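Local structure of D-hydantoinase (Ralstonia pickettii, 1NFG) at residues A19-K24 and T29-A34; V162-T167 and A220-L225; M248-K251 and R256-A259; L266-E271 and A281-T286; L344-Q349 and M399-T404. The protein probably catalyses the stereospecific hydrolysis of the cyclic amide bond of D-hydantoin derivatives at a site holding two zinc ions. All coordinates share one frame; numbering follows the deposited sequence.

Contact 1: residues A19-K24 and T29-A34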
# COMPACT_ATOMS: atom_id res chain seq x y z
N ALA A 19 -15.16 -43.37 -8.16
CA ALA A 19 -15.77 -43.93 -9.36
C ALA A 19 -14.68 -44.60 -10.16
O ALA A 19 -13.49 -44.45 -9.86
CB ALA A 19 -16.43 -42.83 -10.18
N ASP A 20 -15.09 -45.36 -11.17
CA ASP A 20 -14.16 -46.06 -12.02
C ASP A 20 -14.04 -45.33 -13.35
O ASP A 20 -14.98 -44.65 -13.78
CB ASP A 20 -14.61 -47.50 -12.23
CG ASP A 20 -14.67 -48.28 -10.93
OD1 ASP A 20 -13.80 -48.07 -10.06
OD2 ASP A 20 -15.58 -49.12 -10.80
N LEU A 21 -12.89 -45.48 -13.99
CA LEU A 21 -12.59 -44.83 -15.26
C LEU A 21 -12.51 -45.80 -16.43
O LEU A 21 -12.06 -46.94 -16.28
CB LEU A 21 -11.26 -44.09 -15.19
CG LEU A 21 -11.18 -42.70 -14.58
CD1 LEU A 21 -9.73 -42.28 -14.52
CD2 LEU A 21 -11.99 -41.72 -15.41
N GLY A 22 -12.90 -45.31 -17.60
CA GLY A 22 -12.82 -46.10 -18.81
C GLY A 22 -12.01 -45.36 -19.86
O GLY A 22 -12.43 -44.32 -20.36
N ILE A 23 -10.83 -45.89 -20.19
CA ILE A 23 -9.95 -45.27 -21.18
C ILE A 23 -10.00 -46.01 -22.53
O ILE A 23 -9.85 -47.23 -22.58
CB ILE A 23 -8.50 -45.24 -20.67
CG1 ILE A 23 -8.43 -44.42 -19.39
CG2 ILE A 23 -7.58 -44.66 -21.74
CD1 ILE A 23 -7.12 -44.55 -18.65
N LYS A 24 -10.18 -45.25 -23.61
CA LYS A 24 -10.25 -45.83 -24.94
C LYS A 24 -9.59 -44.96 -26.00
O LYS A 24 -10.07 -43.86 -26.30
CB LYS A 24 -11.72 -46.06 -25.31
CG LYS A 24 -11.94 -46.61 -26.71
CD LYS A 24 -11.54 -48.07 -26.79
CE LYS A 24 -11.95 -48.68 -28.12
NZ LYS A 24 -11.74 -50.16 -28.13
N THR A 29 -13.09 -42.08 -21.87
CA THR A 29 -14.38 -42.16 -22.52
C THR A 29 -15.59 -42.31 -21.60
O THR A 29 -16.70 -41.93 -21.97
CB THR A 29 -14.38 -43.30 -23.56
OG1 THR A 29 -14.04 -44.53 -22.91
CG2 THR A 29 -13.35 -43.01 -24.65
N GLN A 30 -15.38 -42.88 -20.41
CA GLN A 30 -16.48 -43.07 -19.47
C GLN A 30 -16.06 -43.07 -18.01
O GLN A 30 -15.02 -43.65 -17.64
CB GLN A 30 -17.22 -44.37 -19.77
CG GLN A 30 -18.42 -44.62 -18.86
CD GLN A 30 -19.06 -45.97 -19.07
OE1 GLN A 30 -19.39 -46.35 -20.19
NE2 GLN A 30 -19.26 -46.71 -17.98
N ILE A 31 -16.87 -42.43 -17.17
CA ILE A 31 -16.62 -42.37 -15.74
C ILE A 31 -17.89 -42.83 -15.03
O ILE A 31 -18.98 -42.28 -15.25
CB ILE A 31 -16.27 -40.94 -15.28
CG1 ILE A 31 -15.11 -40.39 -16.12
CG2 ILE A 31 -15.89 -40.94 -13.81
CD1 ILE A 31 -14.75 -38.95 -15.82
N GLY A 32 -17.74 -43.85 -14.19
CA GLY A 32 -18.88 -44.39 -13.47
C GLY A 32 -19.76 -45.27 -14.34
O GLY A 32 -19.66 -45.25 -15.57
N GLY A 33 -20.63 -46.04 -13.71
CA GLY A 33 -21.53 -46.91 -14.46
C GLY A 33 -20.91 -48.25 -14.82
O GLY A 33 -19.91 -48.66 -14.24
N ALA A 34 -21.53 -48.92 -15.79
CA ALA A 34 -21.05 -50.22 -16.26
C ALA A 34 -19.97 -50.01 -17.31
O ALA A 34 -20.24 -49.52 -18.40
CB ALA A 34 -22.20 -51.01 -16.86
O HOH W 1 -18.69 -48.54 -11.73
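Ala19 meets Ile31 across the pair of antiparallel strands, its CB lying 4.1 Å from Ile31 CG2. One residue on, the backbone takes over: Asp20 O receives Gly32 N at 2.9 Å, and the N-H...O angle of 169°, with the donor in the carbonyl plane, marks a straight bond. Both carboxylate oxygens of Asp20 have a partner, OD1 in Asn7 N and OD2 in a water that also donates to Gly33 O. Leu21 and Ile31 form a non-hydrogen-bonded pair; their side chains run side by side in the same direction, with Leu21 CD2 3.5 Å from Ile31 CG1, and both rest on Ile10 of strand 8-12. Gly22 is the polar hub. Its N donates to Gln30 O at 2.7 Å, while its O accepts from three donors: Thr29 N at 2.8 Å, Gln30 N at 3.3 Å and Thr29 OG1 at 3.0 Å. The hydroxyl arrives from above the carbonyl plane, because chi1 of 57° turns it between its own N and carbonyl carbon. The CB of Ile23 is directed away from the partner strand; its side chain touches Ile390. Lys24 closes the row with CB 3.5 Å from Thr29 CG2, its amine leading elsewhere. On the partner strand the amide of Gln30 folds back, NE2 donating to the carbonyl oxygens of Gly32 and Ala34. Ile31 and Ala19 also touch Val384 of the second subunit. Two residues, Thr29 and Gln30, facing the single Gly22 make a classic beta bulge within the hairpin of strands 15-24 and 27-31, in the N-terminal region related to the urease alpha subunit.

Contact 2: residues V162-T167 and A220-L225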
# COMPACT_ATOMS: atom_id res chain seq x y z
N VAL A 162 12.73 -1.40 -24.77
CA VAL A 162 12.33 -1.21 -26.17
C VAL A 162 11.94 -2.57 -26.76
O VAL A 162 10.93 -2.69 -27.46
CB VAL A 162 13.49 -0.63 -27.02
CG1 VAL A 162 13.06 -0.51 -28.48
CG2 VAL A 162 13.92 0.71 -26.47
N THR A 163 12.74 -3.58 -26.45
CA THR A 163 12.50 -4.93 -26.92
C THR A 163 11.21 -5.47 -26.30
O THR A 163 10.29 -5.88 -27.02
CB THR A 163 13.68 -5.86 -26.54
OG1 THR A 163 14.87 -5.39 -27.19
CG2 THR A 163 13.39 -7.29 -26.95
N LEU A 164 11.15 -5.44 -24.97
CA LEU A 164 9.98 -5.91 -24.22
C LEU A 164 8.69 -5.28 -24.74
O LEU A 164 7.68 -5.95 -24.92
CB LEU A 164 10.17 -5.59 -22.73
CG LEU A 164 9.08 -6.01 -21.73
CD1 LEU A 164 8.63 -7.43 -22.01
CD2 LEU A 164 9.64 -5.89 -20.31
N LEU A 165 8.73 -3.98 -25.01
CA LEU A 165 7.57 -3.28 -25.53
C LEU A 165 7.21 -3.81 -26.93
O LEU A 165 6.03 -3.93 -27.27
CB LEU A 165 7.86 -1.78 -25.60
CG LEU A 165 7.76 -1.01 -24.28
CD1 LEU A 165 8.60 0.26 -24.32
CD2 LEU A 165 6.30 -0.69 -24.01
N LYS A 166 8.23 -4.12 -27.74
CA LYS A 166 7.98 -4.63 -29.08
C LYS A 166 7.40 -6.03 -28.98
O LYS A 166 6.50 -6.39 -29.75
CB LYS A 166 9.27 -4.64 -29.91
CG LYS A 166 9.57 -3.30 -30.54
CD LYS A 166 10.76 -3.32 -31.50
CE LYS A 166 12.09 -3.34 -30.77
NZ LYS A 166 13.21 -2.98 -31.69
N THR A 167 7.91 -6.81 -28.03
CA THR A 167 7.43 -8.17 -27.81
C THR A 167 6.00 -8.12 -27.28
O THR A 167 5.14 -8.85 -27.76
CB THR A 167 8.31 -8.91 -26.79
OG1 THR A 167 9.66 -8.93 -27.26
CG2 THR A 167 7.83 -10.34 -26.61
N ALA A 220 8.05 -4.81 -11.30
CA ALA A 220 7.20 -3.64 -11.45
C ALA A 220 7.32 -3.03 -12.84
O ALA A 220 6.30 -2.69 -13.46
CB ALA A 220 7.54 -2.62 -10.39
N ARG A 221 8.55 -2.89 -13.33
CA ARG A 221 8.79 -2.31 -14.65
C ARG A 221 8.09 -3.12 -15.75
O ARG A 221 7.38 -2.56 -16.59
CB ARG A 221 10.30 -2.24 -14.90
CG ARG A 221 10.73 -1.64 -16.24
CD ARG A 221 12.03 -0.87 -16.06
NE ARG A 221 13.04 -1.62 -15.31
CZ ARG A 221 13.90 -2.48 -15.86
NH1 ARG A 221 13.88 -2.70 -17.18
NH2 ARG A 221 14.77 -3.13 -15.09
N ALA A 222 8.30 -4.43 -15.73
CA ALA A 222 7.67 -5.28 -16.73
C ALA A 222 6.16 -5.07 -16.69
O ALA A 222 5.53 -4.82 -17.72
CB ALA A 222 8.02 -6.74 -16.45
N LEU A 223 5.57 -5.14 -15.50
CA LEU A 223 4.13 -4.97 -15.36
C LEU A 223 3.68 -3.59 -15.85
O LEU A 223 2.61 -3.46 -16.45
CB LEU A 223 3.72 -5.20 -13.91
CG LEU A 223 3.97 -6.63 -13.42
CD1 LEU A 223 3.86 -6.72 -11.91
CD2 LEU A 223 2.98 -7.55 -14.08
N ALA A 224 4.51 -2.58 -15.60
CA ALA A 224 4.20 -1.22 -16.04
C ALA A 224 4.18 -1.16 -17.57
O ALA A 224 3.28 -0.56 -18.18
CB ALA A 224 5.23 -0.25 -15.49
N LEU A 225 5.17 -1.80 -18.18
CA LEU A 225 5.27 -1.85 -19.63
C LEU A 225 4.07 -2.59 -20.20
O LEU A 225 3.49 -2.19 -21.22
CB LEU A 225 6.58 -2.53 -20.05
CG LEU A 225 7.76 -1.62 -20.42
CD1 LEU A 225 7.53 -0.18 -19.95
CD2 LEU A 225 9.04 -2.19 -19.82
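Leu164 and Leu165 of helix 161-174 pack against Leu225 and Ala222 of helix 212-229. The segment axes come within 10.5 Å and cross at -44°, a wide separation that only the longer side chains span. The apolar contacts fall into two sets. In the first, Leu164 CD2 lies 3.8 Å from Leu225 CD2 and 4.1 Å from Ala222 CA; chi1 of -178° sets its CG opposite the backbone N and sends that methyl over the partner helix. In the second, Leu165 meets Leu225 at its branch carbon, CG to CG at 3.9 Å, the two side chains crossing at about a right angle. Leu225 is thus shared by both leucines, through its CD2 for one and its CG for the other.

The polar groups nearby find partners outside the leucine contact. Arg221 makes salt bridges to Glu217 and to Asp161, the latter joining the two helices just beyond the segments. Ala187 of the third subunit packs on both Leu165 and Leu225, and strand 178-180 meets Leu164 and Ala222. Since only carbon atoms meet across the two segments, this leucine-alanine contact in the TIM barrel's outer layer rests on shape and burial, without directional bonds of its own.

Contact 3: residues M248-K251 and R256-A259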
# COMPACT_ATOMS: atom_id res chain seq x y z
N MET A 248 0.75 -7.90 -7.26
CA MET A 248 -0.52 -7.58 -6.65
C MET A 248 -0.97 -6.15 -6.99
O MET A 248 -2.14 -5.92 -7.34
CB MET A 248 -0.42 -7.79 -5.15
CG MET A 248 -1.46 -8.75 -4.62
SD MET A 248 -1.46 -10.37 -5.41
CE MET A 248 -0.78 -11.37 -4.06
N ARG A 249 -0.05 -5.19 -6.90
CA ARG A 249 -0.41 -3.80 -7.21
C ARG A 249 -0.85 -3.69 -8.66
O ARG A 249 -1.81 -2.99 -8.98
CB ARG A 249 0.76 -2.85 -6.93
CG ARG A 249 1.23 -2.88 -5.48
CD ARG A 249 2.46 -2.05 -5.24
NE ARG A 249 2.15 -0.63 -5.09
CZ ARG A 249 2.66 0.32 -5.86
NH1 ARG A 249 3.51 0.01 -6.83
NH2 ARG A 249 2.32 1.58 -5.66
N ALA A 250 -0.15 -4.39 -9.54
CA ALA A 250 -0.48 -4.38 -10.96
C ALA A 250 -1.89 -4.93 -11.16
O ALA A 250 -2.71 -4.32 -11.86
CB ALA A 250 0.53 -5.21 -11.73
N LYS A 251 -2.18 -6.08 -10.53
CA LYS A 251 -3.51 -6.69 -10.65
C LYS A 251 -4.61 -5.72 -10.23
O LYS A 251 -5.65 -5.65 -10.88
CB LYS A 251 -3.61 -7.96 -9.82
CG LYS A 251 -2.90 -9.17 -10.40
CD LYS A 251 -2.95 -10.35 -9.43
CE LYS A 251 -2.28 -11.61 -9.99
NZ LYS A 251 -2.98 -12.19 -11.17
N ARG A 256 -3.57 -7.08 -16.74
CA ARG A 256 -3.77 -8.51 -16.83
C ARG A 256 -2.43 -9.16 -16.52
O ARG A 256 -1.75 -9.66 -17.41
CB ARG A 256 -4.24 -8.90 -18.23
CG ARG A 256 -5.65 -8.40 -18.54
CD ARG A 256 -6.01 -8.72 -19.98
NE ARG A 256 -5.28 -7.90 -20.94
CZ ARG A 256 -5.18 -8.19 -22.24
NH1 ARG A 256 -5.75 -9.29 -22.72
NH2 ARG A 256 -4.51 -7.38 -23.05
N ALA A 257 -2.06 -9.11 -15.25
CA ALA A 257 -0.79 -9.67 -14.80
C ALA A 257 -0.99 -11.05 -14.21
O ALA A 257 -1.89 -11.26 -13.40
CB ALA A 257 -0.16 -8.76 -13.76
N LEU A 258 -0.15 -11.99 -14.64
CA LEU A 258 -0.22 -13.36 -14.15
C LEU A 258 1.14 -13.63 -13.57
O LEU A 258 2.11 -12.99 -13.96
CB LEU A 258 -0.48 -14.35 -15.28
CG LEU A 258 -1.57 -13.96 -16.29
CD1 LEU A 258 -1.70 -15.06 -17.31
CD2 LEU A 258 -2.89 -13.73 -15.57
N ALA A 259 1.23 -14.59 -12.65
CA ALA A 259 2.50 -14.93 -12.05
C ALA A 259 2.49 -16.37 -11.58
O ALA A 259 1.44 -17.01 -11.51
CB ALA A 259 2.80 -13.99 -10.90
O HOH W 2 -1.56 -14.76 -11.59
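The beta-alpha-beta unit of strand 233-235, helix 241-253 and strand 257-262, part of the TIM barrel, is closed here where Ala250 and Lys251 of its helix meet Ala257 at the start of its second strand. Two kinds of contact carry it. The first is apolar and small: Ala250 CB and Ala257 CB point at each other at 4.1 Å, two methyl groups meeting where helix and strand come close. The second is polar. Lys251 NZ donates to Ala257 O at 2.7 Å, approaching within 17° of the carbonyl plane and at a C=O...N angle of 156°. Its chain runs extended through CG and CD and then bends at the last torsion, chi4 -66°, which brings the amine over to the oxygen; Lys251 CE is 3.5 Å from Ala257 O. The ammonium group has further partners. A water accepts from Lys251 NZ at 3.0 Å and also from Ala259 N at 3.0 Å, bridging the lysine to the next part of the strand, and Asn304 OD1 of the second subunit is bonded to NZ too. This buried amine therefore has three partners, one of them across a subunit boundary. Around the pair, Leu223 of helix 212-229 covers both Ala250 and Ala257, while Leu258, directed away from the helix, has backbone hydrogen bonds to Ile233 and Ile235 of the neighbouring parallel strand.

Contact 4: residues L266-E271 and A281-T286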
# COMPACT_ATOMS: atom_id res chain seq x y z
N LEU A 266 9.50 -22.41 -2.04
CA LEU A 266 8.58 -22.71 -0.94
C LEU A 266 9.31 -23.55 0.10
O LEU A 266 8.75 -23.89 1.14
CB LEU A 266 7.38 -23.52 -1.45
CG LEU A 266 6.49 -22.95 -2.55
CD1 LEU A 266 5.50 -24.02 -2.96
CD2 LEU A 266 5.76 -21.71 -2.06
N TYR A 267 10.58 -23.86 -0.16
CA TYR A 267 11.33 -24.71 0.74
C TYR A 267 12.76 -24.31 1.05
O TYR A 267 13.26 -24.61 2.14
CB TYR A 267 11.34 -26.14 0.18
CG TYR A 267 10.00 -26.83 0.24
CD1 TYR A 267 9.55 -27.42 1.42
CD2 TYR A 267 9.17 -26.89 -0.89
CE1 TYR A 267 8.31 -28.04 1.48
CE2 TYR A 267 7.93 -27.51 -0.83
CZ TYR A 267 7.51 -28.09 0.36
OH TYR A 267 6.28 -28.71 0.45
N LEU A 268 13.42 -23.66 0.11
CA LEU A 268 14.82 -23.29 0.33
C LEU A 268 15.01 -21.84 0.73
O LEU A 268 14.18 -20.98 0.45
CB LEU A 268 15.63 -23.62 -0.93
CG LEU A 268 15.38 -25.04 -1.46
CD1 LEU A 268 16.28 -25.30 -2.65
CD2 LEU A 268 15.66 -26.07 -0.37
N THR A 269 16.13 -21.56 1.40
CA THR A 269 16.43 -20.20 1.84
C THR A 269 17.87 -19.87 1.52
O THR A 269 18.70 -20.77 1.34
CB THR A 269 16.26 -20.05 3.35
OG1 THR A 269 17.26 -20.83 4.01
CG2 THR A 269 14.87 -20.52 3.77
N LYS A 270 18.19 -18.58 1.47
CA LYS A 270 19.54 -18.15 1.15
C LYS A 270 20.56 -18.77 2.09
O LYS A 270 21.72 -18.91 1.74
CB LYS A 270 19.65 -16.63 1.17
CG LYS A 270 19.56 -16.01 2.54
CD LYS A 270 19.85 -14.52 2.47
CE LYS A 270 19.90 -13.91 3.86
NZ LYS A 270 20.20 -12.45 3.79
N GLU A 271 20.13 -19.17 3.28
CA GLU A 271 21.05 -19.79 4.22
C GLU A 271 21.57 -21.11 3.67
O GLU A 271 22.63 -21.59 4.06
CB GLU A 271 20.39 -20.02 5.58
CG GLU A 271 20.26 -18.77 6.45
CD GLU A 271 19.41 -17.69 5.81
OE1 GLU A 271 18.27 -17.99 5.38
OE2 GLU A 271 19.88 -16.52 5.74
N ALA A 281 26.69 -24.36 -3.38
CA ALA A 281 26.70 -24.16 -4.82
C ALA A 281 25.48 -24.83 -5.45
O ALA A 281 24.96 -24.36 -6.46
CB ALA A 281 27.98 -24.73 -5.42
N LYS A 282 25.04 -25.93 -4.86
CA LYS A 282 23.88 -26.65 -5.37
C LYS A 282 22.64 -25.77 -5.40
O LYS A 282 21.77 -25.93 -6.26
CB LYS A 282 23.58 -27.87 -4.49
CG LYS A 282 24.64 -28.94 -4.53
CD LYS A 282 24.24 -30.12 -3.68
CE LYS A 282 25.32 -31.18 -3.67
NZ LYS A 282 24.92 -32.35 -2.84
N TYR A 283 22.58 -24.82 -4.47
CA TYR A 283 21.43 -23.93 -4.36
C TYR A 283 21.58 -22.62 -5.07
O TYR A 283 20.84 -21.67 -4.81
CB TYR A 283 21.13 -23.70 -2.88
CG TYR A 283 20.98 -25.02 -2.19
CD1 TYR A 283 19.78 -25.73 -2.27
CD2 TYR A 283 22.06 -25.63 -1.55
CE1 TYR A 283 19.68 -27.02 -1.75
CE2 TYR A 283 21.97 -26.91 -1.04
CZ TYR A 283 20.78 -27.60 -1.15
OH TYR A 283 20.69 -28.88 -0.66
N VAL A 284 22.54 -22.56 -5.99
CA VAL A 284 22.75 -21.35 -6.75
C VAL A 284 21.81 -21.33 -7.95
O VAL A 284 22.14 -21.84 -9.03
CB VAL A 284 24.21 -21.22 -7.23
CG1 VAL A 284 24.34 -20.02 -8.16
CG2 VAL A 284 25.14 -21.07 -6.04
N PHE A 285 20.62 -20.78 -7.74
CA PHE A 285 19.64 -20.64 -8.80
C PHE A 285 19.15 -19.21 -8.76
O PHE A 285 19.39 -18.49 -7.79
CB PHE A 285 18.48 -21.64 -8.64
CG PHE A 285 17.98 -21.77 -7.24
CD1 PHE A 285 17.22 -20.76 -6.66
CD2 PHE A 285 18.26 -22.91 -6.50
CE1 PHE A 285 16.74 -20.89 -5.37
CE2 PHE A 285 17.79 -23.05 -5.20
CZ PHE A 285 17.03 -22.04 -4.64
N THR A 286 18.46 -18.78 -9.82
CA THR A 286 18.00 -17.41 -9.91
C THR A 286 16.51 -17.27 -10.23
O THR A 286 15.98 -17.99 -11.07
CB THR A 286 18.81 -16.68 -10.99
OG1 THR A 286 20.19 -16.67 -10.61
CG2 THR A 286 18.32 -15.25 -11.18
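Leu268 and Tyr283 bring the two loop segments nearest each other, with CA atoms 8.1 Å apart; neither segment belongs to a regular strand, although Leu268 and Phe285 are locally extended, and the second turns sharply through an inverse gamma turn centred on Val284. The gap is bridged by one methyl group. Leu268 CD1 sits at the edge of two rings at once, near the plane of each: it is 3.5 Å from Tyr283 CD1 and 3.7 Å from Phe285 CE2, with Tyr283 CE1 and Phe285 CZ the next atoms, both 3.9 Å from it. The leucine meets Tyr283 at about a right angle and Phe285 at a slant. The turn, with its weak bond from Phe285 N to Tyr283 O, is consistent with the two rings lying near the same methyl. It also lays Tyr283 O over one face of Phe285, 3.3 Å above the ring plane and displaced toward its rim. Phe285 adopts a chi1 of 43°, its ring swung between the backbone N and carbonyl carbon, which carries CE2 and CZ toward the leucine. Lys282 CB lies over a face of Tyr283. Beyond the segments, His264 meets the Phe285 ring edge-to-face, Phe285 O takes His206 NE2, and Leu268 O takes His295 NE2. Next in sequence, Thr286 OG1 is hydrogen-bonded to Asn335 OD1, and both residues probably bind substrate. The side chain of Phe285 is about 6 Å from that of Asp313, a ligand of a zinc ion. The arrangement is that of a loop after strand 257-262 that borders the active site of this amidohydrolase.

Contact 5: residues L344-Q349 and M399-T404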
# COMPACT_ATOMS: atom_id res chain seq x y z
N LEU A 344 5.67 -32.43 -7.98
CA LEU A 344 4.39 -32.84 -7.39
C LEU A 344 4.48 -33.27 -5.93
O LEU A 344 3.73 -32.77 -5.10
CB LEU A 344 3.75 -33.97 -8.21
CG LEU A 344 3.23 -33.69 -9.62
CD1 LEU A 344 1.90 -34.37 -9.80
CD2 LEU A 344 3.06 -32.21 -9.87
N MET A 345 5.38 -34.20 -5.62
CA MET A 345 5.49 -34.65 -4.24
C MET A 345 5.70 -33.49 -3.28
O MET A 345 5.03 -33.40 -2.25
CB MET A 345 6.64 -35.65 -4.08
CG MET A 345 6.33 -37.03 -4.63
SD MET A 345 7.68 -38.19 -4.32
CE MET A 345 8.88 -37.63 -5.55
N MET A 346 6.62 -32.60 -3.63
CA MET A 346 6.93 -31.43 -2.80
C MET A 346 5.72 -30.50 -2.63
O MET A 346 5.42 -30.08 -1.52
CB MET A 346 8.10 -30.67 -3.41
CG MET A 346 9.42 -31.41 -3.32
SD MET A 346 9.90 -31.72 -1.61
CE MET A 346 9.31 -33.28 -1.41
N VAL A 347 5.04 -30.19 -3.72
CA VAL A 347 3.88 -29.32 -3.63
C VAL A 347 2.78 -30.02 -2.84
O VAL A 347 2.07 -29.39 -2.05
CB VAL A 347 3.34 -28.95 -5.03
CG1 VAL A 347 1.99 -28.25 -4.92
CG2 VAL A 347 4.35 -28.06 -5.75
N TYR A 348 2.66 -31.34 -3.04
CA TYR A 348 1.65 -32.14 -2.35
C TYR A 348 1.82 -32.10 -0.83
O TYR A 348 0.84 -32.22 -0.09
CB TYR A 348 1.70 -33.59 -2.83
CG TYR A 348 0.62 -34.47 -2.19
CD1 TYR A 348 -0.71 -34.40 -2.62
CD2 TYR A 348 0.92 -35.30 -1.12
CE1 TYR A 348 -1.71 -35.13 -2.00
CE2 TYR A 348 -0.07 -36.04 -0.48
CZ TYR A 348 -1.38 -35.95 -0.92
OH TYR A 348 -2.37 -36.64 -0.27
N GLN A 349 3.05 -31.95 -0.35
CA GLN A 349 3.26 -31.91 1.09
C GLN A 349 2.49 -30.74 1.68
O GLN A 349 2.18 -30.72 2.87
CB GLN A 349 4.75 -31.79 1.41
CG GLN A 349 5.58 -32.93 0.86
CD GLN A 349 5.01 -34.29 1.22
OE1 GLN A 349 5.02 -34.69 2.39
NE2 GLN A 349 4.50 -35.01 0.22
N MET A 399 8.29 -41.71 2.24
CA MET A 399 9.57 -41.94 1.60
C MET A 399 10.52 -40.76 1.77
O MET A 399 10.09 -39.62 1.96
CB MET A 399 9.33 -42.19 0.11
CG MET A 399 10.49 -41.88 -0.80
SD MET A 399 9.87 -41.55 -2.46
CE MET A 399 9.44 -43.22 -2.97
N VAL A 400 11.82 -41.04 1.72
CA VAL A 400 12.82 -39.99 1.82
C VAL A 400 13.36 -39.76 0.43
O VAL A 400 13.76 -40.70 -0.25
CB VAL A 400 13.99 -40.41 2.70
CG1 VAL A 400 15.08 -39.34 2.64
CG2 VAL A 400 13.53 -40.61 4.13
N ILE A 401 13.37 -38.50 -0.01
CA ILE A 401 13.87 -38.20 -1.33
C ILE A 401 15.38 -38.31 -1.38
O ILE A 401 16.09 -37.58 -0.69
CB ILE A 401 13.43 -36.81 -1.80
CG1 ILE A 401 11.90 -36.78 -1.92
CG2 ILE A 401 14.09 -36.47 -3.13
CD1 ILE A 401 11.36 -35.55 -2.59
N GLU A 402 15.87 -39.24 -2.20
CA GLU A 402 17.30 -39.45 -2.37
C GLU A 402 17.58 -39.47 -3.86
O GLU A 402 16.86 -40.12 -4.63
CB GLU A 402 17.71 -40.78 -1.76
CG GLU A 402 17.15 -41.02 -0.37
CD GLU A 402 17.45 -42.42 0.12
OE1 GLU A 402 18.56 -42.64 0.66
OE2 GLU A 402 16.58 -43.30 -0.04
N GLN A 403 18.63 -38.76 -4.28
CA GLN A 403 18.99 -38.69 -5.68
C GLN A 403 19.25 -40.07 -6.26
O GLN A 403 19.00 -40.31 -7.44
CB GLN A 403 20.22 -37.82 -5.87
CG GLN A 403 20.62 -37.59 -7.32
CD GLN A 403 19.46 -37.08 -8.16
OE1 GLN A 403 18.44 -36.64 -7.63
NE2 GLN A 403 19.63 -37.12 -9.47
N THR A 404 19.73 -40.99 -5.41
CA THR A 404 20.02 -42.35 -5.85
C THR A 404 18.74 -43.05 -6.31
O THR A 404 18.80 -44.03 -7.04
CB THR A 404 20.65 -43.19 -4.72
OG1 THR A 404 19.76 -43.25 -3.60
CG2 THR A 404 21.98 -42.60 -4.29
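Met346 ends on Ile401: its CE and the isoleucine CD1 reach toward each other tip to tip, at 3.3 Å. The methionine is bent at both chi2 and chi3 (-62° and 96°), and that double bend turns its methyl out of the helix toward the other segment. Ile401 is extended, chi2 -170°, so CD1 is the atom that leads. A second methionine flanks it more loosely, as Met345 CE stands 4.4 Å from Ile401 CD1. The SD of Met345 is also 4.4 Å from Met399 SD, and Met399 is exposed. The contact joins helix 343-352 to the end of strand 390-400, which pairs antiparallel with strands 48-58 and 419-429; Met399 and Ile401 hydrogen-bond through their backbones to that last strand and the residues before it. On the helix, Gln349 NE2 folds back to Met345 O at 3.0 Å, with the acceptor in the amide plane, and Gln349 OE1 accepts from Lys421 N, which would limit rotation of the amide. Val420 packs against Met346, and Pro424 and Trp393 against Met345.

How the contacts relate
From the N terminus, contact 1 closes a short hairpin, with residues 25-28 between its segments. Contact 2 closes the first long loop, 52 residues carrying helices 185-197 and 204-208. Contacts 3 and 4 then close short loops, and contact 5 spans 49 residues late in the chain. All five follow in series; none nests or crosses. Contacts 2 and 3 touch through Leu223, so adjoining barrel elements form one packed region. Contacts 4 and 5 meet through a probable hydrogen bond from Tyr267 OH to Met346 O, linking the active-site loop to helix 343-352. Contact 1 stands apart, its nearest neighbour being contact 5, about 15 Å off between nearest atoms.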